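Local coordinates for Cag pathogenicity island protein (Cag10) (Helicobacter pylori 26695, PDB 6IQT) that probably serves, as a VirB8 homologue, as a structural component of the Cag type IV secretion system, this chain being the VirB8-like domain of a longer membrane protein, at residues D62-T67 and K155-Q160; R106-I111 and Q130-Y135. All blocks are in the same frame, centred on the assembly; numbering follows the deposited sequence.

Contact 1: residues D62-T67 and K155-Q160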
ATOM      1  N   ASP A  62       9.910 -12.437  -3.726  1.00 26.33           N
ATOM      2  CA  ASP A  62      10.263 -13.475  -2.769  1.00 30.43           C
ATOM      3  C   ASP A  62       9.124 -14.491  -2.678  1.00 32.14           C
ATOM      4  O   ASP A  62       7.954 -14.172  -2.913  1.00 28.91           O
ATOM      5  CB  ASP A  62      10.540 -12.878  -1.392  1.00 30.33           C
ATOM      6  CG  ASP A  62      10.965 -13.931  -0.378  1.00 39.85           C
ATOM      7  OD1 ASP A  62      12.104 -14.428  -0.479  1.00 34.66           O
ATOM      8  OD2 ASP A  62      10.148 -14.293   0.502  1.00 36.27           O
ATOM      9  N   VAL A  63       9.477 -15.738  -2.351  1.00 30.15           N
ATOM     10  CA  VAL A  63       8.454 -16.776  -2.200  1.00 32.11           C
ATOM     11  C   VAL A  63       7.353 -16.313  -1.252  1.00 31.25           C
ATOM     12  O   VAL A  63       6.167 -16.562  -1.494  1.00 32.25           O
ATOM     13  CB  VAL A  63       9.090 -18.102  -1.735  1.00 34.25           C
ATOM     14  CG1 VAL A  63       9.780 -17.935  -0.380  1.00 32.26           C
ATOM     15  CG2 VAL A  63       8.027 -19.206  -1.674  1.00 41.20           C
ATOM     16  N   SER A  64       7.716 -15.586  -0.187  1.00 31.60           N
ATOM     17  CA  SER A  64       6.713 -15.142   0.781  1.00 30.93           C
ATOM     18  C   SER A  64       5.777 -14.073   0.233  1.00 38.60           C
ATOM     19  O   SER A  64       4.751 -13.802   0.861  1.00 33.34           O
ATOM     20  CB  SER A  64       7.385 -14.622   2.052  1.00 36.57           C
ATOM     21  OG  SER A  64       8.138 -13.437   1.815  1.00 34.00           O
ATOM     22  N   PHE A  65       6.079 -13.482  -0.924  1.00 32.80           N
ATOM     23  CA  PHE A  65       5.229 -12.458  -1.509  1.00 26.52           C
ATOM     24  C   PHE A  65       4.495 -12.920  -2.767  1.00 29.32           C
ATOM     25  O   PHE A  65       3.636 -12.186  -3.271  1.00 28.30           O
ATOM     26  CB  PHE A  65       6.087 -11.206  -1.818  1.00 26.11           C
ATOM     27  CG  PHE A  65       5.302 -10.039  -2.341  1.00 25.47           C
ATOM     28  CD1 PHE A  65       4.390  -9.377  -1.526  1.00 30.73           C
ATOM     29  CD2 PHE A  65       5.455  -9.620  -3.657  1.00 24.53           C
ATOM     30  CE1 PHE A  65       3.648  -8.305  -2.006  1.00 27.00           C
ATOM     31  CE2 PHE A  65       4.718  -8.556  -4.148  1.00 32.15           C
ATOM     32  CZ  PHE A  65       3.814  -7.894  -3.320  1.00 30.03           C
ATOM     33  N   GLN A  66       4.787 -14.121  -3.284  1.00 30.96           N
ATOM     34  CA  GLN A  66       4.283 -14.505  -4.603  1.00 26.24           C
ATOM     35  C   GLN A  66       2.764 -14.634  -4.628  1.00 26.51           C
ATOM     36  O   GLN A  66       2.121 -14.317  -5.643  1.00 27.94           O
ATOM     37  CB  GLN A  66       4.947 -15.812  -5.040  1.00 29.35           C
ATOM     38  CG  GLN A  66       6.355 -15.585  -5.534  1.00 27.70           C
ATOM     39  CD  GLN A  66       7.058 -16.846  -5.942  1.00 39.38           C
ATOM     40  OE1 GLN A  66       6.685 -17.941  -5.532  1.00 39.15           O
ATOM     41  NE2 GLN A  66       8.094 -16.699  -6.767  1.00 33.86           N
ATOM     42  N   THR A  67       2.175 -15.060  -3.519  1.00 27.07           N
ATOM     43  CA  THR A  67       0.725 -15.200  -3.467  1.00 29.89           C
ATOM     44  C   THR A  67       0.029 -13.856  -3.591  1.00 29.26           C
ATOM     45  O   THR A  67      -0.950 -13.718  -4.332  1.00 31.66           O
ATOM     46  CB  THR A  67       0.336 -15.898  -2.170  1.00 34.79           C
ATOM     47  OG1 THR A  67       0.718 -17.278  -2.273  1.00 35.53           O
ATOM     48  CG2 THR A  67      -1.138 -15.799  -1.945  1.00 36.49           C
ATOM     49  N   LYS A 155      14.447  -8.994  -5.232  1.00 26.14           N
ATOM     50  CA  LYS A 155      13.240  -9.661  -4.739  1.00 26.35           C
ATOM     51  C   LYS A 155      12.381  -8.735  -3.887  1.00 24.27           C
ATOM     52  O   LYS A 155      12.864  -8.166  -2.907  1.00 24.32           O
ATOM     53  CB  LYS A 155      13.593 -10.900  -3.922  1.00 22.57           C
ATOM     54  CG  LYS A 155      14.402 -11.940  -4.695  1.00 23.55           C
ATOM     55  CD  LYS A 155      13.585 -12.556  -5.809  1.00 26.03           C
ATOM     56  CE  LYS A 155      14.429 -13.645  -6.506  1.00 36.76           C
ATOM     57  NZ  LYS A 155      13.725 -14.315  -7.646  1.00 42.52           N
ATOM     58  N   VAL A 156      11.091  -8.635  -4.234  1.00 22.80           N
ATOM     59  CA  VAL A 156      10.120  -7.851  -3.472  1.00 22.40           C
ATOM     60  C   VAL A 156       9.546  -8.716  -2.358  1.00 23.82           C
ATOM     61  O   VAL A 156       9.132  -9.856  -2.594  1.00 22.92           O
ATOM     62  CB  VAL A 156       9.000  -7.326  -4.388  1.00 23.69           C
ATOM     63  CG1 VAL A 156       7.928  -6.586  -3.580  1.00 18.83           C
ATOM     64  CG2 VAL A 156       9.597  -6.413  -5.477  1.00 29.99           C
ATOM     65  N   PHE A 157       9.496  -8.167  -1.141  1.00 20.72           N
ATOM     66  CA  PHE A 157       8.963  -8.896   0.004  1.00 23.81           C
ATOM     67  C   PHE A 157       7.614  -8.392   0.461  1.00 28.60           C
ATOM     68  O   PHE A 157       6.896  -9.131   1.143  1.00 26.51           O
ATOM     69  CB  PHE A 157       9.931  -8.817   1.192  1.00 25.00           C
ATOM     70  CG  PHE A 157      11.112  -9.719   1.059  1.00 28.73           C
ATOM     71  CD1 PHE A 157      12.102  -9.457   0.112  1.00 27.87           C
ATOM     72  CD2 PHE A 157      11.248 -10.832   1.882  1.00 29.63           C
ATOM     73  CE1 PHE A 157      13.210 -10.303  -0.019  1.00 25.17           C
ATOM     74  CE2 PHE A 157      12.358 -11.676   1.762  1.00 31.48           C
ATOM     75  CZ  PHE A 157      13.339 -11.410   0.810  1.00 29.24           C
ATOM     76  N   ASP A 158       7.252  -7.167   0.106  1.00 26.70           N
ATOM     77  CA  ASP A 158       5.987  -6.595   0.549  1.00 25.58           C
ATOM     78  C   ASP A 158       5.695  -5.361  -0.278  1.00 29.18           C
ATOM     79  O   ASP A 158       6.598  -4.770  -0.883  1.00 22.95           O
ATOM     80  CB  ASP A 158       6.034  -6.234   2.033  1.00 24.66           C
ATOM     81  CG  ASP A 158       4.703  -6.490   2.741  1.00 41.49           C
ATOM     82  OD1 ASP A 158       3.648  -6.516   2.058  1.00 35.09           O
ATOM     83  OD2 ASP A 158       4.722  -6.672   3.981  1.00 48.32           O
ATOM     84  N   ILE A 159       4.423  -4.954  -0.270  1.00 22.24           N
ATOM     85  CA  ILE A 159       3.993  -3.753  -0.968  1.00 25.51           C
ATOM     86  C   ILE A 159       2.843  -3.142  -0.180  1.00 36.54           C
ATOM     87  O   ILE A 159       2.072  -3.846   0.480  1.00 35.00           O
ATOM     88  CB  ILE A 159       3.589  -4.052  -2.433  1.00 24.84           C
ATOM     89  CG1 ILE A 159       3.467  -2.763  -3.248  1.00 28.07           C
ATOM     90  CG2 ILE A 159       2.277  -4.840  -2.507  1.00 32.20           C
ATOM     91  CD1 ILE A 159       3.209  -3.019  -4.744  1.00 33.96           C
ATOM     92  N   GLN A 160       2.743  -1.820  -0.237  1.00 25.22           N
ATOM     93  CA  GLN A 160       1.619  -1.093   0.354  1.00 26.21           C
ATOM     94  C   GLN A 160       1.224  -0.022  -0.648  1.00 32.38           C
ATOM     95  O   GLN A 160       2.094   0.587  -1.277  1.00 30.07           O
ATOM     96  CB  GLN A 160       1.982  -0.466   1.710  1.00 33.26           C
ATOM     97  CG  GLN A 160       2.270  -1.483   2.831  1.00 43.68           C
ATOM     98  CD  GLN A 160       1.088  -2.431   3.112  1.00 54.34           C
ATOM     99  OE1 GLN A 160      -0.075  -2.012   3.128  1.00 56.74           O
ATOM    100  NE2 GLN A 160       1.392  -3.714   3.334  1.00 49.33           N
TER
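Asp62 lies flat against Phe157: its CB stands over the middle of the ring, a CH-pi contact with the atom 5° off the ring normal, and the carboxylate is stacked on the same face, its plane 13° from that of the ring. Asp62 CG comes within 3.4 Å of Phe157 CE2. Next to this pair Phe65 CB rests on the carbonyl oxygen of Val156, and with chi1 at -176° the ring swings clear of its own backbone N to lie along the strand. Val156 CG1 lies 4.2 Å from the centroid of the Phe65 ring, over one face, and Asp158 N lies over the same face. Ile159 CG2 abuts the edge, 3.5 Å from Phe65 CZ. The one hydrogen bond between the segments runs from Asp62 N to Val156 O, at 2.9 Å.

Residues 62-67 carry the chain into helix 66-80, packed on the last strand of the antiparallel sheet in this VirB8 domain, whose family belongs to the NTF2 clan. That strand carries a classic beta bulge, with Phe157 and Asp158 opposite the single residue Tyr134.

Behind the first shell, Asp62 OD2 accepts Ser64 N at 2.8 Å from above the carboxylate plane, an Asx turn, and also Ser64 OG on the anti side, in a short contact of 2.5 Å; together they probably help keep the group level over the Phe157 ring. The backbone bond from Phe65 N to Asp62 O, 2.8 Å, closes the turn. Farther out, Phe38 of helix 30-43 packs on both Phe65 and Val156, while Lys155 NZ turns away to Gln59 O. Asp158 OD1 receives Ile159 N and forms a salt bridge with Arg85 of the second subunit; its OD2 bonds to Ser46 and Ser49 of that subunit.

Contact 2: residues R106-I111 and Q130-Y135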
ATOM      1  N   ARG A 106      13.128   0.014   2.071  1.00 22.20           N
ATOM      2  CA  ARG A 106      11.826   0.560   1.692  1.00 23.72           C
ATOM      3  C   ARG A 106      11.995   1.593   0.578  1.00 20.79           C
ATOM      4  O   ARG A 106      12.782   2.527   0.714  1.00 22.48           O
ATOM      5  CB  ARG A 106      11.152   1.216   2.904  1.00 27.48           C
ATOM      6  CG  ARG A 106       9.694   1.633   2.666  1.00 27.26           C
ATOM      7  CD  ARG A 106       9.375   2.960   3.345  1.00 29.07           C
ATOM      8  NE  ARG A 106       9.724   2.977   4.760  1.00 32.45           N
ATOM      9  CZ  ARG A 106      10.449   3.937   5.332  1.00 31.49           C
ATOM     10  NH1 ARG A 106      10.917   4.942   4.602  1.00 30.73           N
ATOM     11  NH2 ARG A 106      10.713   3.895   6.627  1.00 35.15           N
ATOM     12  N   LEU A 107      11.254   1.423  -0.514  1.00 19.42           N
ATOM     13  CA  LEU A 107      11.188   2.396  -1.594  1.00 18.97           C
ATOM     14  C   LEU A 107       9.804   3.039  -1.607  1.00 27.30           C
ATOM     15  O   LEU A 107       8.796   2.357  -1.413  1.00 23.11           O
ATOM     16  CB  LEU A 107      11.470   1.715  -2.942  1.00 17.82           C
ATOM     17  CG  LEU A 107      12.783   0.944  -3.132  1.00 21.22           C
ATOM     18  CD1 LEU A 107      12.821   0.283  -4.516  1.00 22.33           C
ATOM     19  CD2 LEU A 107      13.993   1.873  -2.964  1.00 22.67           C
ATOM     20  N   THR A 108       9.737   4.355  -1.817  1.00 26.56           N
ATOM     21  CA  THR A 108       8.438   5.024  -1.889  1.00 27.28           C
ATOM     22  C   THR A 108       8.398   5.922  -3.123  1.00 24.05           C
ATOM     23  O   THR A 108       9.369   6.623  -3.427  1.00 21.71           O
ATOM     24  CB  THR A 108       8.133   5.839  -0.595  1.00 31.19           C
ATOM     25  OG1 THR A 108       9.263   6.644  -0.251  1.00 38.34           O
ATOM     26  CG2 THR A 108       7.851   4.918   0.583  1.00 27.27           C
ATOM     27  N   PHE A 109       7.287   5.876  -3.854  1.00 20.27           N
ATOM     28  CA  PHE A 109       7.197   6.624  -5.104  1.00 20.14           C
ATOM     29  C   PHE A 109       5.739   6.651  -5.534  1.00 26.80           C
ATOM     30  O   PHE A 109       4.880   5.985  -4.946  1.00 24.45           O
ATOM     31  CB  PHE A 109       8.070   6.006  -6.210  1.00 23.63           C
ATOM     32  CG  PHE A 109       7.872   4.522  -6.374  1.00 23.33           C
ATOM     33  CD1 PHE A 109       6.911   4.033  -7.244  1.00 21.44           C
ATOM     34  CD2 PHE A 109       8.651   3.613  -5.650  1.00 25.30           C
ATOM     35  CE1 PHE A 109       6.716   2.649  -7.388  1.00 25.99           C
ATOM     36  CE2 PHE A 109       8.466   2.243  -5.793  1.00 22.56           C
ATOM     37  CZ  PHE A 109       7.498   1.762  -6.663  1.00 30.24           C
ATOM     38  N   PHE A 110       5.473   7.423  -6.578  1.00 24.13           N
ATOM     39  CA  PHE A 110       4.143   7.506  -7.159  1.00 23.95           C
ATOM     40  C   PHE A 110       4.148   6.783  -8.497  1.00 19.52           C
ATOM     41  O   PHE A 110       5.170   6.745  -9.188  1.00 24.12           O
ATOM     42  CB  PHE A 110       3.713   8.967  -7.369  1.00 25.17           C
ATOM     43  CG  PHE A 110       3.504   9.732  -6.082  1.00 30.10           C
ATOM     44  CD1 PHE A 110       2.324   9.607  -5.366  1.00 35.06           C
ATOM     45  CD2 PHE A 110       4.483  10.580  -5.596  1.00 39.73           C
ATOM     46  CE1 PHE A 110       2.125  10.318  -4.190  1.00 37.27           C
ATOM     47  CE2 PHE A 110       4.286  11.292  -4.421  1.00 44.46           C
ATOM     48  CZ  PHE A 110       3.111  11.161  -3.721  1.00 40.23           C
ATOM     49  N   ILE A 111       2.990   6.233  -8.874  1.00 22.62           N
ATOM     50  CA  ILE A 111       2.835   5.639 -10.198  1.00 25.54           C
ATOM     51  C   ILE A 111       1.611   6.231 -10.882  1.00 29.42           C
ATOM     52  O   ILE A 111       0.677   6.721 -10.248  1.00 25.12           O
ATOM     53  CB  ILE A 111       2.726   4.093 -10.181  1.00 27.14           C
ATOM     54  CG1 ILE A 111       1.444   3.627  -9.505  1.00 21.86           C
ATOM     55  CG2 ILE A 111       3.945   3.459  -9.528  1.00 26.24           C
ATOM     56  CD1 ILE A 111       1.192   2.137  -9.731  1.00 26.94           C
ATOM     57  N   GLN A 130       0.126   5.969  -4.709  1.00 28.97           N
ATOM     58  CA  GLN A 130       1.392   6.017  -3.994  1.00 29.07           C
ATOM     59  C   GLN A 130       1.744   4.600  -3.563  1.00 24.20           C
ATOM     60  O   GLN A 130       0.904   3.885  -3.016  1.00 25.99           O
ATOM     61  CB  GLN A 130       1.339   6.945  -2.776  1.00 28.83           C
ATOM     62  CG  GLN A 130       2.705   7.089  -2.129  1.00 36.61           C
ATOM     63  CD  GLN A 130       2.626   7.439  -0.661  1.00 58.71           C
ATOM     64  OE1 GLN A 130       2.832   8.589  -0.281  1.00 61.31           O
ATOM     65  NE2 GLN A 130       2.326   6.444   0.176  1.00 62.02           N
ATOM     66  N   VAL A 131       2.968   4.183  -3.854  1.00 26.53           N
ATOM     67  CA  VAL A 131       3.365   2.790  -3.713  1.00 24.20           C
ATOM     68  C   VAL A 131       4.589   2.741  -2.821  1.00 25.69           C
ATOM     69  O   VAL A 131       5.506   3.555  -2.975  1.00 26.01           O
ATOM     70  CB  VAL A 131       3.680   2.141  -5.087  1.00 27.14           C
ATOM     71  CG1 VAL A 131       4.305   0.749  -4.918  1.00 29.48           C
ATOM     72  CG2 VAL A 131       2.438   2.103  -5.977  1.00 31.35           C
ATOM     73  N   THR A 132       4.614   1.754  -1.932  1.00 25.99           N
ATOM     74  CA  THR A 132       5.759   1.422  -1.093  1.00 24.31           C
ATOM     75  C   THR A 132       6.145  -0.027  -1.352  1.00 23.63           C
ATOM     76  O   THR A 132       5.301  -0.920  -1.245  1.00 26.14           O
ATOM     77  CB  THR A 132       5.400   1.585   0.390  1.00 35.99           C
ATOM     78  OG1 THR A 132       4.909   2.906   0.633  1.00 37.62           O
ATOM     79  CG2 THR A 132       6.594   1.288   1.275  1.00 29.16           C
ATOM     80  N   ILE A 133       7.409  -0.288  -1.667  1.00 22.04           N
ATOM     81  CA  ILE A 133       7.819  -1.684  -1.780  1.00 23.74           C
ATOM     82  C   ILE A 133       9.000  -1.930  -0.849  1.00 23.91           C
ATOM     83  O   ILE A 133       9.814  -1.043  -0.575  1.00 22.66           O
ATOM     84  CB  ILE A 133       8.171  -2.141  -3.222  1.00 34.56           C
ATOM     85  CG1 ILE A 133       9.504  -1.574  -3.673  1.00 39.96           C
ATOM     86  CG2 ILE A 133       7.043  -1.863  -4.249  1.00 32.99           C
ATOM     87  CD1 ILE A 133      10.246  -2.515  -4.596  1.00 49.19           C
ATOM     88  N   TYR A 134       9.092  -3.164  -0.371  1.00 19.83           N
ATOM     89  CA  TYR A 134      10.204  -3.612   0.452  1.00 22.75           C
ATOM     90  C   TYR A 134      10.960  -4.674  -0.328  1.00 21.27           C
ATOM     91  O   TYR A 134      10.346  -5.612  -0.846  1.00 23.65           O
ATOM     92  CB  TYR A 134       9.695  -4.170   1.783  1.00 24.84           C
ATOM     93  CG  TYR A 134       8.939  -3.157   2.619  1.00 25.56           C
ATOM     94  CD1 TYR A 134       7.613  -2.845   2.357  1.00 22.71           C
ATOM     95  CD2 TYR A 134       9.563  -2.506   3.669  1.00 23.35           C
ATOM     96  CE1 TYR A 134       6.922  -1.899   3.144  1.00 24.87           C
ATOM     97  CE2 TYR A 134       8.899  -1.568   4.430  1.00 27.39           C
ATOM     98  CZ  TYR A 134       7.582  -1.273   4.174  1.00 30.41           C
ATOM     99  OH  TYR A 134       6.935  -0.339   4.965  1.00 29.29           O
ATOM    100  N   TYR A 135      12.286  -4.543  -0.416  1.00 21.58           N
ATOM    101  CA  TYR A 135      13.049  -5.461  -1.250  1.00 22.63           C
ATOM    102  C   TYR A 135      14.352  -5.866  -0.567  1.00 22.47           C
ATOM    103  O   TYR A 135      14.845  -5.204   0.349  1.00 23.69           O
ATOM    104  CB  TYR A 135      13.364  -4.860  -2.647  1.00 20.63           C
ATOM    105  CG  TYR A 135      14.482  -3.848  -2.609  1.00 20.70           C
ATOM    106  CD1 TYR A 135      14.211  -2.509  -2.388  1.00 19.99           C
ATOM    107  CD2 TYR A 135      15.820  -4.240  -2.771  1.00 24.86           C
ATOM    108  CE1 TYR A 135      15.235  -1.562  -2.331  1.00 22.57           C
ATOM    109  CE2 TYR A 135      16.849  -3.305  -2.699  1.00 24.62           C
ATOM    110  CZ  TYR A 135      16.553  -1.975  -2.470  1.00 24.25           C
ATOM    111  OH  TYR A 135      17.570  -1.045  -2.411  1.00 23.88           O
TER
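Phe109 and Val131 form the apolar centre, the ring tip resting on the valine branch with Phe109 CZ 3.8 Å from Val131 CG1. With chi1 at 49°, the ring folds back over the strand pair, one face above Val131 O. On the same side of the sheet Leu107 CD1 meets Ile133 CD1, and Leu107 CG touches the edge of the Tyr135 ring, 3.6 Å from CE1.

Two hydrogen-bonded pairs of this antiparallel hairpin lock the register: Leu107 with Ile133, and Phe109 with Val131. Phe109 O takes Val131 N at 2.8 Å, with an N-H...O angle of 174°.

On the other side, Arg106 CG packs 3.4 Å from Thr132 CG2 and lies over a face of the Tyr134 ring. The two long side chains run alongside each other, guanidinium and ring planes nearly perpendicular. Their polar ends converge on Asp52 of the second subunit, in a salt bridge with Arg106 and a hydrogen bond with Tyr134 OH. Arg106 NH1 also forms a salt bridge with Glu97 of its own chain.

Helix 30-43 covers the Leu107 and Phe109 side through Val31, Thr35 and Val39, while strands 84-98 and 154-163 flank the hairpin within the sheet.

How the contacts relate
The two contacts share one sheet: strand 125-137 of contact 2 is the neighbour of strand 154-163 of contact 1, joined through Phe157 N to Tyr134 O at 2.7 Å and Gln160 O to Thr132 N at 2.9 Å, both probable hydrogen bonds. Contact 2 is the more deeply buried, a regular strand pairing in the middle of the sheet; contact 1 is partly buried and fastens the start of helix 66-80 to an edge strand of this chain's sheet. Backbone pairing dominates contact 2, whereas a single backbone bond and aromatic packing carry contact 1. Helix 30-43 packs against both. Both also border the second subunit through polar and charged side chains.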